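Side-chain contacts in geranyltranstransferase (Legionella pneumophila subsp. pneumophila, PDB 3LOM), which probably catalyses the magnesium-dependent condensation of isopentenyl diphosphate with allylic diphosphates, as farnesyl and geranylgeranyl diphosphate synthases do: residues Met8-Ile13 and Leu291-Lys296; Gln26-Ile31 and Ala45-Gly50; Ala61-Asp66 and Gly70-Ile75; Glu80-Tyr85 and Gly190-Ala195. All coordinates share one frame; numbering follows the deposited sequence.

In the fold
The four contacts join helices of one all-alpha isoprenoid synthase fold. Contact 1 pairs the first and last modelled helices, 5-28 and 289-303, and so brackets the other three along the chain. Contact 2 uses the C-terminal end of helix 5-28, about 24 Å from contact 1 centre to centre. Contacts 3 and 4 share helix 69-91 and lie about 16 Å apart, centre to centre. Contact 4 is near the middle of the chain, about 4 Å from its centre, and touches contact 2 through L46 packed on L81 and C84. Contact 3 touches contact 1 through L64 against L291. Peripheral helices are thus tied step by step to the central helix 69-91.

Contact 1. Residues Met8-Ile13 and Leu291-Lys296; sequences MNKQVI and LIELTK
I13 and L294 form the apolar centre of a nearly perpendicular helix-helix packing, in which the N-terminal helix 5-28 meets the C-terminal helix 289-303 of the all-alpha isoprenoid synthase fold. The axes of the two short segments approach to 9.5 Å at a signed crossing angle of -80°, so the interface is small and rests on a few side chains. I13 does the reaching: its CG1 branch lies beside the backbone N (chi1 -57°), and its terminal CD1 comes within 3.9 Å of L294 CD1 and equally near L294 CB. The other branch, CG2, follows at 4.1 Å from L294 CD1. Next to this pair, E293 bends at chi2 and lays OE1 4.1 Å from I13 CD1. K10 extends near E293, but its NZ stays 5.2 Å from E293 OE2, a distance at which the opposite charges could attract only loosely. L294 continues inward onto I56 and L60 of helix 53-64. Beyond it, T295 is fixed by two polar partners, Y218 OH and the carbonyl of L291; T295 OG1 donates to L291 O over 2.6 Å, arriving 36° out of the carbonyl plane, while T295 N approaches L291 O from the opposite face.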
loop_
_atom_site.group_PDB
_atom_site.type_symbol
_atom_site.label_atom_id
_atom_site.label_comp_id
_atom_site.label_asym_id
_atom_site.label_seq_id
_atom_site.Cartn_x
_atom_site.Cartn_y
_atom_site.Cartn_z
ATOM N N MET A 8 19.595 4.031 32.991
ATOM C CA MET A 8 20.444 3.755 31.824
ATOM C C MET A 8 19.626 3.153 30.686
ATOM O O MET A 8 19.750 3.573 29.534
ATOM C CB MET A 8 21.601 2.806 32.173
ATOM C CG MET A 8 22.888 3.490 32.625
ATOM S SD MET A 8 24.359 2.444 32.450
ATOM C CE MET A 8 24.216 1.348 33.862
ATOM N N ASN A 9 18.790 2.173 31.027
ATOM C CA ASN A 9 17.920 1.499 30.063
ATOM C C ASN A 9 16.658 2.295 29.733
ATOM O O ASN A 9 16.092 2.145 28.647
ATOM C CB ASN A 9 17.545 0.101 30.565
ATOM C CG ASN A 9 18.743 -0.828 30.661
ATOM O OD1 ASN A 9 19.502 -0.988 29.703
ATOM N ND2 ASN A 9 18.911 -1.453 31.820
ATOM N N LYS A 10 16.221 3.129 30.677
ATOM C CA LYS A 10 15.063 4.002 30.486
ATOM C C LYS A 10 15.370 5.092 29.458
ATOM O O LYS A 10 14.517 5.442 28.641
ATOM C CB LYS A 10 14.633 4.621 31.819
ATOM C CG LYS A 10 13.241 5.238 31.807
ATOM C CD LYS A 10 12.822 5.731 33.187
ATOM C CE LYS A 10 12.347 4.590 34.079
ATOM N NZ LYS A 10 11.735 5.086 35.342
ATOM N N GLN A 11 16.600 5.605 29.499
ATOM C CA GLN A 11 17.065 6.605 28.540
ATOM C C GLN A 11 17.342 6.022 27.159
ATOM O O GLN A 11 17.293 6.747 26.167
ATOM C CB GLN A 11 18.305 7.336 29.056
ATOM C CG GLN A 11 17.989 8.460 30.024
ATOM C CD GLN A 11 18.770 9.722 29.722
ATOM O OE1 GLN A 11 18.187 10.784 29.506
ATOM N NE2 GLN A 11 20.095 9.610 29.693
ATOM N N VAL A 12 17.645 4.723 27.110
ATOM C CA VAL A 12 17.844 3.993 25.851
ATOM C C VAL A 12 16.551 3.986 25.021
ATOM O O VAL A 12 16.584 4.197 23.805
ATOM C CB VAL A 12 18.412 2.555 26.110
ATOM C CG1 VAL A 12 18.065 1.578 24.991
ATOM C CG2 VAL A 12 19.921 2.605 26.310
ATOM N N ILE A 13 15.423 3.789 25.703
ATOM C CA ILE A 13 14.091 3.874 25.097
ATOM C C ILE A 13 13.787 5.305 24.622
ATOM O O ILE A 13 13.303 5.500 23.502
ATOM C CB ILE A 13 12.995 3.363 26.079
ATOM C CG1 ILE A 13 13.303 1.926 26.522
ATOM C CG2 ILE A 13 11.597 3.442 25.452
ATOM C CD1 ILE A 13 12.733 1.547 27.881
ATOM N N LEU A 291 15.051 -4.556 26.951
ATOM C CA LEU A 291 13.720 -4.989 26.527
ATOM C C LEU A 291 12.847 -5.438 27.696
ATOM O O LEU A 291 11.640 -5.207 27.687
ATOM C CB LEU A 291 13.830 -6.099 25.473
ATOM C CG LEU A 291 12.575 -6.629 24.760
ATOM C CD1 LEU A 291 11.628 -5.520 24.303
ATOM C CD2 LEU A 291 12.987 -7.495 23.578
ATOM N N ILE A 292 13.471 -6.065 28.692
ATOM C CA ILE A 292 12.782 -6.546 29.894
ATOM C C ILE A 292 12.221 -5.376 30.712
ATOM O O ILE A 292 11.087 -5.438 31.205
ATOM C CB ILE A 292 13.715 -7.460 30.748
ATOM C CG1 ILE A 292 13.998 -8.768 30.000
ATOM C CG2 ILE A 292 13.113 -7.764 32.123
ATOM C CD1 ILE A 292 15.307 -9.442 30.389
ATOM N N GLU A 293 13.008 -4.307 30.820
ATOM C CA GLU A 293 12.587 -3.090 31.519
ATOM C C GLU A 293 11.438 -2.399 30.780
ATOM O O GLU A 293 10.508 -1.897 31.414
ATOM C CB GLU A 293 13.771 -2.132 31.710
ATOM C CG GLU A 293 13.715 -1.295 32.997
ATOM C CD GLU A 293 12.746 -0.118 32.920
ATOM O OE1 GLU A 293 12.727 0.581 31.882
ATOM O OE2 GLU A 293 12.005 0.110 33.904
ATOM N N LEU A 294 11.502 -2.387 29.448
ATOM C CA LEU A 294 10.405 -1.868 28.628
ATOM C C LEU A 294 9.128 -2.693 28.809
ATOM O O LEU A 294 8.037 -2.135 28.949
ATOM C CB LEU A 294 10.795 -1.805 27.145
ATOM C CG LEU A 294 9.687 -1.311 26.204
ATOM C CD1 LEU A 294 9.389 0.167 26.420
ATOM C CD2 LEU A 294 10.007 -1.602 24.745
ATOM N N THR A 295 9.286 -4.019 28.816
ATOM C CA THR A 295 8.188 -4.959 29.033
ATOM C C THR A 295 7.534 -4.717 30.391
ATOM O O THR A 295 6.305 -4.695 30.501
ATOM C CB THR A 295 8.678 -6.418 28.934
ATOM O OG1 THR A 295 9.459 -6.581 27.741
ATOM C CG2 THR A 295 7.510 -7.392 28.907
ATOM N N LYS A 296 8.365 -4.500 31.409
ATOM C CA LYS A 296 7.878 -4.200 32.750
ATOM C C LYS A 296 7.208 -2.829 32.828
ATOM O O LYS A 296 6.291 -2.638 33.625
ATOM C CB LYS A 296 9.003 -4.328 33.779
ATOM C CG LYS A 296 8.511 -4.726 35.160
ATOM C CD LYS A 296 9.373 -5.822 35.764
ATOM C CE LYS A 296 8.602 -6.579 36.837
ATOM N NZ LYS A 296 9.285 -7.839 37.236
#

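Contact 2. Residues Gln26-Ile31 and Ala45-Gly50; sequences QLLNEI and ALFSGG
L28, near the end of helix 5-28, reaches across to L46 and F47, where helix 36-46 gives way to a loop. Its CB points toward them but stays beyond touching distance. With CG beside the backbone N (chi1 -77°), the chain carries on in that direction, and L28 CG comes within 4.4 Å of L46 CD1. The two branches then divide the work. L28 CD2 remains at the margin, 4.5 Å from L46 CD1. L28 CD1 makes both close contacts: it lies 3.8 Å from L46 CD1 and, also at 3.8 Å, meets F47 CE1. L28 and F47 extend toward each other from opposite directions, and the methyl arrives at the ring's edge, near its plane. The methyl therefore fills the corner between a leucine and a ring edge, and the contact is wholly apolar. L24 of helix 5-28 also packs on both L46 and F47, and L46 faces L81 and C84 of helix 69-91. Beyond F47 the chain runs through G49 and G50 into the glycine-glycine-lysine-arginine motif of the FPP/GGPP synthase family, a loop that in relatives helps bind the diphosphate of isopentenyl diphosphate.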
loop_
_atom_site.group_PDB
_atom_site.type_symbol
_atom_site.label_atom_id
_atom_site.label_comp_id
_atom_site.label_asym_id
_atom_site.label_seq_id
_atom_site.Cartn_x
_atom_site.Cartn_y
_atom_site.Cartn_z
ATOM N N GLN A 26 14.036 13.534 8.129
ATOM C CA GLN A 26 15.033 13.529 7.070
ATOM C C GLN A 26 14.481 12.832 5.844
ATOM O O GLN A 26 14.529 13.377 4.740
ATOM C CB GLN A 26 16.323 12.841 7.537
ATOM C CG GLN A 26 17.187 13.682 8.476
ATOM C CD GLN A 26 17.860 14.868 7.784
ATOM O OE1 GLN A 26 18.005 15.939 8.376
ATOM N NE2 GLN A 26 18.276 14.679 6.533
ATOM N N LEU A 27 13.931 11.640 6.070
ATOM C CA LEU A 27 13.273 10.836 5.046
ATOM C C LEU A 27 12.175 11.600 4.297
ATOM O O LEU A 27 12.186 11.648 3.065
ATOM C CB LEU A 27 12.708 9.570 5.696
ATOM C CG LEU A 27 12.029 8.459 4.906
ATOM C CD1 LEU A 27 12.864 8.030 3.712
ATOM C CD2 LEU A 27 11.800 7.296 5.856
ATOM N N LEU A 28 11.254 12.207 5.047
ATOM C CA LEU A 28 10.163 13.002 4.464
ATOM C C LEU A 28 10.648 14.198 3.642
ATOM O O LEU A 28 10.103 14.483 2.572
ATOM C CB LEU A 28 9.168 13.457 5.542
ATOM C CG LEU A 28 8.176 12.414 6.064
ATOM C CD1 LEU A 28 7.425 12.942 7.267
ATOM C CD2 LEU A 28 7.197 11.964 4.973
ATOM N N ASN A 29 11.698 14.865 4.126
ATOM C CA ASN A 29 12.238 16.062 3.469
ATOM C C ASN A 29 13.030 15.750 2.187
ATOM O O ASN A 29 13.455 16.667 1.486
ATOM C CB ASN A 29 13.094 16.906 4.442
ATOM C CG ASN A 29 12.294 17.467 5.648
ATOM O OD1 ASN A 29 12.892 18.020 6.571
ATOM N ND2 ASN A 29 10.965 17.325 5.643
ATOM N N GLU A 30 13.212 14.463 1.884
ATOM C CA GLU A 30 13.937 14.030 0.682
ATOM C C GLU A 30 13.037 13.605 -0.476
ATOM O O GLU A 30 13.423 13.759 -1.634
ATOM C CB GLU A 30 14.921 12.904 1.008
ATOM C CG GLU A 30 16.167 13.371 1.739
ATOM C CD GLU A 30 17.028 12.222 2.223
ATOM O OE1 GLU A 30 17.407 11.369 1.389
ATOM O OE2 GLU A 30 17.330 12.177 3.438
ATOM N N ILE A 31 11.856 13.064 -0.167
ATOM C CA ILE A 31 10.890 12.635 -1.193
ATOM C C ILE A 31 10.259 13.834 -1.895
ATOM O O ILE A 31 9.935 14.837 -1.253
ATOM C CB ILE A 31 9.721 11.798 -0.611
ATOM C CG1 ILE A 31 10.180 10.950 0.564
ATOM C CG2 ILE A 31 9.098 10.903 -1.683
ATOM C CD1 ILE A 31 9.149 10.863 1.644
ATOM N N ALA A 45 0.211 13.880 10.699
ATOM C CA ALA A 45 -0.147 12.544 11.147
ATOM C C ALA A 45 1.021 11.806 11.803
ATOM O O ALA A 45 0.841 11.169 12.838
ATOM C CB ALA A 45 -0.707 11.746 9.992
ATOM N N LEU A 46 2.214 11.923 11.217
ATOM C CA LEU A 46 3.385 11.150 11.656
ATOM C C LEU A 46 4.078 11.582 12.946
ATOM O O LEU A 46 4.843 10.805 13.516
ATOM C CB LEU A 46 4.435 11.084 10.545
ATOM C CG LEU A 46 4.368 9.910 9.566
ATOM C CD1 LEU A 46 5.577 9.953 8.662
ATOM C CD2 LEU A 46 4.297 8.570 10.300
ATOM N N PHE A 47 3.850 12.811 13.401
ATOM C CA PHE A 47 4.592 13.303 14.558
ATOM C C PHE A 47 3.688 13.712 15.698
ATOM O O PHE A 47 2.832 14.584 15.547
ATOM C CB PHE A 47 5.543 14.433 14.171
ATOM C CG PHE A 47 6.620 14.009 13.220
ATOM C CD1 PHE A 47 6.484 14.232 11.855
ATOM C CD2 PHE A 47 7.764 13.368 13.686
ATOM C CE1 PHE A 47 7.482 13.830 10.963
ATOM C CE2 PHE A 47 8.773 12.963 12.802
ATOM C CZ PHE A 47 8.628 13.197 11.440
ATOM N N SER A 48 3.886 13.049 16.836
ATOM C CA SER A 48 3.108 13.308 18.038
ATOM C C SER A 48 3.988 13.190 19.275
ATOM O O SER A 48 5.157 12.791 19.187
ATOM C CB SER A 48 1.930 12.333 18.139
ATOM O OG SER A 48 1.053 12.472 17.033
ATOM N N GLY A 49 3.414 13.550 20.424
ATOM C CA GLY A 49 4.047 13.341 21.722
ATOM C C GLY A 49 3.949 11.889 22.161
ATOM O O GLY A 49 3.216 11.092 21.559
ATOM N N GLY A 50 4.692 11.545 23.210
ATOM C CA GLY A 50 4.787 10.162 23.678
ATOM C C GLY A 50 5.642 9.302 22.759
ATOM O O GLY A 50 6.264 9.804 21.817
#

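Contact 3. Residues Ala61-Asp66 and Gly70-Ile75; sequences AGDLID and GVLDII
L72 sits with both methyls against the backbone of G62, where the end of helix 53-64 packs on the start of helix 69-91 in the isoprenoid synthase fold, either side of a short linking turn. L72 CD1 and CD2 each lie 3.8 Å from G62 CA, straddling the one position where helix 53-64 presents bare main chain. L72 CD1 also spreads along the next peptide, 3.9 Å from G62 C and 4.2 Å from D63 N. Having no side chain, G62 admits the leucine fork directly, its CA lying 6.7 Å from L72 CA. L72 gets there with CG beside its backbone N (chi1 -70°) and a straight chi2 of 180°, which pushes the fork outward from helix 69-91. Beside it, D63 OD1 passes 4.4 Å from L72 CD1, but the carboxylate is held by a different partner, its OD2 being hydrogen-bonded to Y16 OH.

In the next shell, V58 and Y59 of helix 53-64, V67 of the turn and V200 of helix 178-201 surround the leucine. Further out, K287 NZ forms a salt bridge with D66 OD1 and also bonds L64 O, both where the chain leaves the helix. That exit is a Schellman motif: D66, with positive phi (52°), is its C-prime residue, V67 N bonds G62 O, and D66 N meets D63 O at 2.9 Å.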
loop_
_atom_site.group_PDB
_atom_site.type_symbol
_atom_site.label_atom_id
_atom_site.label_comp_id
_atom_site.label_asym_id
_atom_site.label_seq_id
_atom_site.Cartn_x
_atom_site.Cartn_y
_atom_site.Cartn_z
ATOM N N ALA A 61 14.910 -5.525 19.523
ATOM C CA ALA A 61 15.065 -6.865 18.964
ATOM C C ALA A 61 16.246 -6.920 18.008
ATOM O O ALA A 61 16.921 -7.947 17.906
ATOM C CB ALA A 61 13.792 -7.310 18.254
ATOM N N GLY A 62 16.484 -5.812 17.309
ATOM C CA GLY A 62 17.608 -5.696 16.383
ATOM C C GLY A 62 18.960 -5.688 17.075
ATOM O O GLY A 62 19.944 -6.188 16.531
ATOM N N ASP A 63 18.994 -5.114 18.278
ATOM C CA ASP A 63 20.175 -5.113 19.136
ATOM C C ASP A 63 20.527 -6.509 19.619
ATOM O O ASP A 63 21.704 -6.871 19.662
ATOM C CB ASP A 63 19.957 -4.206 20.349
ATOM C CG ASP A 63 20.468 -2.795 20.128
ATOM O OD1 ASP A 63 20.819 -2.445 18.978
ATOM O OD2 ASP A 63 20.518 -2.033 21.116
ATOM N N LEU A 64 19.497 -7.282 19.969
ATOM C CA LEU A 64 19.656 -8.638 20.498
ATOM C C LEU A 64 20.393 -9.570 19.546
ATOM O O LEU A 64 21.193 -10.396 19.984
ATOM C CB LEU A 64 18.297 -9.231 20.870
ATOM C CG LEU A 64 17.640 -8.666 22.133
ATOM C CD1 LEU A 64 16.184 -9.096 22.230
ATOM C CD2 LEU A 64 18.407 -9.084 23.366
ATOM N N ILE A 65 20.138 -9.420 18.249
ATOM C CA ILE A 65 20.885 -10.170 17.238
ATOM C C ILE A 65 21.894 -9.297 16.477
ATOM O O ILE A 65 22.346 -9.661 15.383
ATOM C CB ILE A 65 19.954 -10.977 16.275
ATOM C CG1 ILE A 65 19.035 -10.056 15.457
ATOM C CG2 ILE A 65 19.151 -12.006 17.066
ATOM C CD1 ILE A 65 18.308 -10.768 14.335
ATOM N N ASP A 66 22.236 -8.156 17.080
ATOM C CA ASP A 66 23.328 -7.269 16.633
ATOM C C ASP A 66 23.303 -6.853 15.151
ATOM O O ASP A 66 24.345 -6.838 14.486
ATOM C CB ASP A 66 24.697 -7.869 17.002
ATOM C CG ASP A 66 24.835 -8.144 18.487
ATOM O OD1 ASP A 66 25.173 -9.292 18.839
ATOM O OD2 ASP A 66 24.603 -7.223 19.302
ATOM N N GLY A 70 21.584 1.326 11.141
ATOM C CA GLY A 70 21.125 1.964 9.905
ATOM C C GLY A 70 19.972 1.207 9.270
ATOM O O GLY A 70 18.972 1.814 8.872
ATOM N N VAL A 71 20.119 -0.118 9.188
ATOM C CA VAL A 71 19.060 -1.044 8.742
ATOM C C VAL A 71 17.810 -0.938 9.635
ATOM O O VAL A 71 16.677 -0.867 9.137
ATOM C CB VAL A 71 19.585 -2.519 8.682
ATOM C CG1 VAL A 71 18.458 -3.528 8.388
ATOM C CG2 VAL A 71 20.703 -2.655 7.646
ATOM N N LEU A 72 18.040 -0.895 10.946
ATOM C CA LEU A 72 16.982 -0.762 11.941
ATOM C C LEU A 72 16.141 0.504 11.797
ATOM O O LEU A 72 14.923 0.450 11.965
ATOM C CB LEU A 72 17.566 -0.855 13.352
ATOM C CG LEU A 72 18.065 -2.250 13.743
ATOM C CD1 LEU A 72 18.639 -2.256 15.154
ATOM C CD2 LEU A 72 16.926 -3.255 13.614
ATOM N N ASP A 73 16.793 1.626 11.479
ATOM C CA ASP A 73 16.111 2.896 11.201
ATOM C C ASP A 73 15.068 2.745 10.103
ATOM O O ASP A 73 13.935 3.213 10.246
ATOM C CB ASP A 73 17.115 3.976 10.772
ATOM C CG ASP A 73 18.033 4.414 11.896
ATOM O OD1 ASP A 73 17.575 4.492 13.057
ATOM O OD2 ASP A 73 19.219 4.692 11.612
ATOM N N ILE A 74 15.476 2.082 9.024
ATOM C CA ILE A 74 14.657 1.874 7.834
ATOM C C ILE A 74 13.459 0.976 8.127
ATOM O O ILE A 74 12.324 1.327 7.775
ATOM C CB ILE A 74 15.500 1.274 6.684
ATOM C CG1 ILE A 74 16.674 2.201 6.356
ATOM C CG2 ILE A 74 14.643 1.024 5.448
ATOM C CD1 ILE A 74 17.856 1.509 5.707
ATOM N N ILE A 75 13.718 -0.157 8.786
ATOM C CA ILE A 75 12.671 -1.136 9.114
ATOM C C ILE A 75 11.613 -0.526 10.027
ATOM O O ILE A 75 10.413 -0.665 9.765
ATOM C CB ILE A 75 13.249 -2.458 9.721
ATOM C CG1 ILE A 75 14.162 -3.159 8.705
ATOM C CG2 ILE A 75 12.111 -3.400 10.166
ATOM C CD1 ILE A 75 14.826 -4.437 9.211
#

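Contact 4. Residues Glu80-Tyr85 and Gly190-Ala195; sequences ELTHCY and GKLILA
L192 projects from helix 178-201 and sets its two methyls against T82 and H83 of helix 69-91. The buried side of the contact is the T82 side. There L192 CD1 meets T82 CG2 at 4.1 Å, the two side chains slanting past each other. CG2 of T82 stands anti to the backbone N, and OG1, beside the N, hydrogen-bonds A78 O of its own helix, which leaves the methyl to meet the leucine. The other methyl, L192 CD2, rests on the start of H83, 4.1 Å from H83 CA and just as far from H83 CB. The helices stay well apart, H83 CA and L192 CA being 8.0 Å from each other, so a single leucine bridges them.

Toward H83 the packing opens. With CG anti to the backbone N (chi1 178°), the imidazole leads away from L192, whose CD2 lies oblique to it, and H83 is partly exposed. Its side chain comes to about 3 Å from a bound phosphate ion. Such a pocket is consistent with the diphosphate site for isopentenyl diphosphate in this family, although the ion itself probably came from the crystallisation liquor. Among the neighbouring helices, L151 of helix 141-155 touches both T82 and L192, A127 of helix 113-135 packs on T82, and R54 of helix 53-64 packs on H83, L192 and I193.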
loop_
_atom_site.group_PDB
_atom_site.type_symbol
_atom_site.label_atom_id
_atom_site.label_comp_id
_atom_site.label_asym_id
_atom_site.label_seq_id
_atom_site.Cartn_x
_atom_site.Cartn_y
_atom_site.Cartn_z
ATOM N N GLU A 80 6.291 2.052 11.211
ATOM C CA GLU A 80 5.497 3.168 11.712
ATOM C C GLU A 80 4.625 3.768 10.637
ATOM O O GLU A 80 3.482 4.105 10.912
ATOM C CB GLU A 80 6.344 4.261 12.356
ATOM C CG GLU A 80 6.043 4.484 13.836
ATOM C CD GLU A 80 4.566 4.470 14.187
ATOM O OE1 GLU A 80 4.139 3.551 14.926
ATOM O OE2 GLU A 80 3.835 5.370 13.731
ATOM N N LEU A 81 5.164 3.888 9.422
ATOM C CA LEU A 81 4.395 4.367 8.272
ATOM C C LEU A 81 3.175 3.484 7.996
ATOM O O LEU A 81 2.072 4.006 7.784
ATOM C CB LEU A 81 5.274 4.475 7.017
ATOM C CG LEU A 81 6.207 5.684 6.877
ATOM C CD1 LEU A 81 7.272 5.408 5.832
ATOM C CD2 LEU A 81 5.430 6.937 6.520
ATOM N N THR A 82 3.373 2.159 8.022
ATOM C CA THR A 82 2.268 1.192 7.864
ATOM C C THR A 82 1.259 1.322 9.009
ATOM O O THR A 82 0.072 1.495 8.762
ATOM C CB THR A 82 2.765 -0.279 7.719
ATOM O OG1 THR A 82 3.680 -0.377 6.615
ATOM C CG2 THR A 82 1.585 -1.228 7.465
ATOM N N HIS A 83 1.739 1.292 10.249
ATOM C CA HIS A 83 0.871 1.465 11.418
ATOM C C HIS A 83 0.075 2.764 11.346
ATOM O O HIS A 83 -1.140 2.755 11.560
ATOM C CB HIS A 83 1.692 1.410 12.710
ATOM C CG HIS A 83 0.887 1.615 13.958
ATOM N ND1 HIS A 83 -0.223 0.857 14.265
ATOM C CD2 HIS A 83 1.049 2.476 14.990
ATOM C CE1 HIS A 83 -0.716 1.249 15.427
ATOM N NE2 HIS A 83 0.038 2.231 15.889
ATOM N N CYS A 84 0.757 3.862 11.004
ATOM C CA CYS A 84 0.139 5.188 10.952
ATOM C C CYS A 84 -0.942 5.286 9.888
ATOM O O CYS A 84 -2.027 5.795 10.178
ATOM C CB CYS A 84 1.183 6.304 10.763
ATOM S SG CYS A 84 0.506 7.979 10.917
ATOM N N TYR A 85 -0.657 4.802 8.676
ATOM C CA TYR A 85 -1.680 4.719 7.619
ATOM C C TYR A 85 -2.956 4.031 8.114
ATOM O O TYR A 85 -4.061 4.553 7.928
ATOM C CB TYR A 85 -1.131 4.058 6.334
ATOM C CG TYR A 85 -1.867 2.807 5.853
ATOM C CD1 TYR A 85 -3.164 2.868 5.326
ATOM C CD2 TYR A 85 -1.252 1.560 5.926
ATOM C CE1 TYR A 85 -3.823 1.716 4.912
ATOM C CE2 TYR A 85 -1.895 0.411 5.507
ATOM C CZ TYR A 85 -3.175 0.492 5.000
ATOM O OH TYR A 85 -3.804 -0.659 4.588
ATOM N N GLY A 190 -1.893 -8.354 15.834
ATOM C CA GLY A 190 -0.932 -9.390 16.201
ATOM C C GLY A 190 0.175 -9.600 15.188
ATOM O O GLY A 190 1.362 -9.640 15.546
ATOM N N LYS A 191 -0.224 -9.710 13.924
ATOM C CA LYS A 191 0.695 -9.939 12.801
ATOM C C LYS A 191 1.656 -8.778 12.540
ATOM O O LYS A 191 2.804 -9.007 12.136
ATOM C CB LYS A 191 -0.090 -10.234 11.521
ATOM C CG LYS A 191 -0.947 -11.487 11.584
ATOM C CD LYS A 191 -0.473 -12.554 10.633
ATOM C CE LYS A 191 -1.580 -13.564 10.398
ATOM N NZ LYS A 191 -1.511 -14.119 9.021
ATOM N N LEU A 192 1.188 -7.545 12.751
ATOM C CA LEU A 192 2.036 -6.369 12.535
ATOM C C LEU A 192 3.081 -6.233 13.641
ATOM O O LEU A 192 4.241 -5.969 13.355
ATOM C CB LEU A 192 1.215 -5.080 12.389
ATOM C CG LEU A 192 1.944 -3.913 11.710
ATOM C CD1 LEU A 192 2.208 -4.219 10.233
ATOM C CD2 LEU A 192 1.182 -2.594 11.870
ATOM N N ILE A 193 2.661 -6.419 14.893
ATOM C CA ILE A 193 3.583 -6.501 16.034
ATOM C C ILE A 193 4.616 -7.624 15.864
ATOM O O ILE A 193 5.806 -7.427 16.141
ATOM C CB ILE A 193 2.821 -6.619 17.370
ATOM C CG1 ILE A 193 2.166 -5.271 17.694
ATOM C CG2 ILE A 193 3.753 -7.041 18.503
ATOM C CD1 ILE A 193 1.012 -5.333 18.669
ATOM N N LEU A 194 4.158 -8.773 15.367
ATOM C CA LEU A 194 5.027 -9.911 15.066
ATOM C C LEU A 194 6.027 -9.574 13.958
ATOM O O LEU A 194 7.185 -10.005 14.010
ATOM C CB LEU A 194 4.180 -11.121 14.661
ATOM C CG LEU A 194 4.599 -12.544 15.031
ATOM C CD1 LEU A 194 5.035 -12.647 16.491
ATOM C CD2 LEU A 194 3.440 -13.501 14.744
ATOM N N ALA A 195 5.576 -8.791 12.975
ATOM C CA ALA A 195 6.434 -8.310 11.884
ATOM C C ALA A 195 7.685 -7.524 12.335
ATOM O O ALA A 195 8.694 -7.540 11.634
ATOM C CB ALA A 195 5.625 -7.505 10.885
#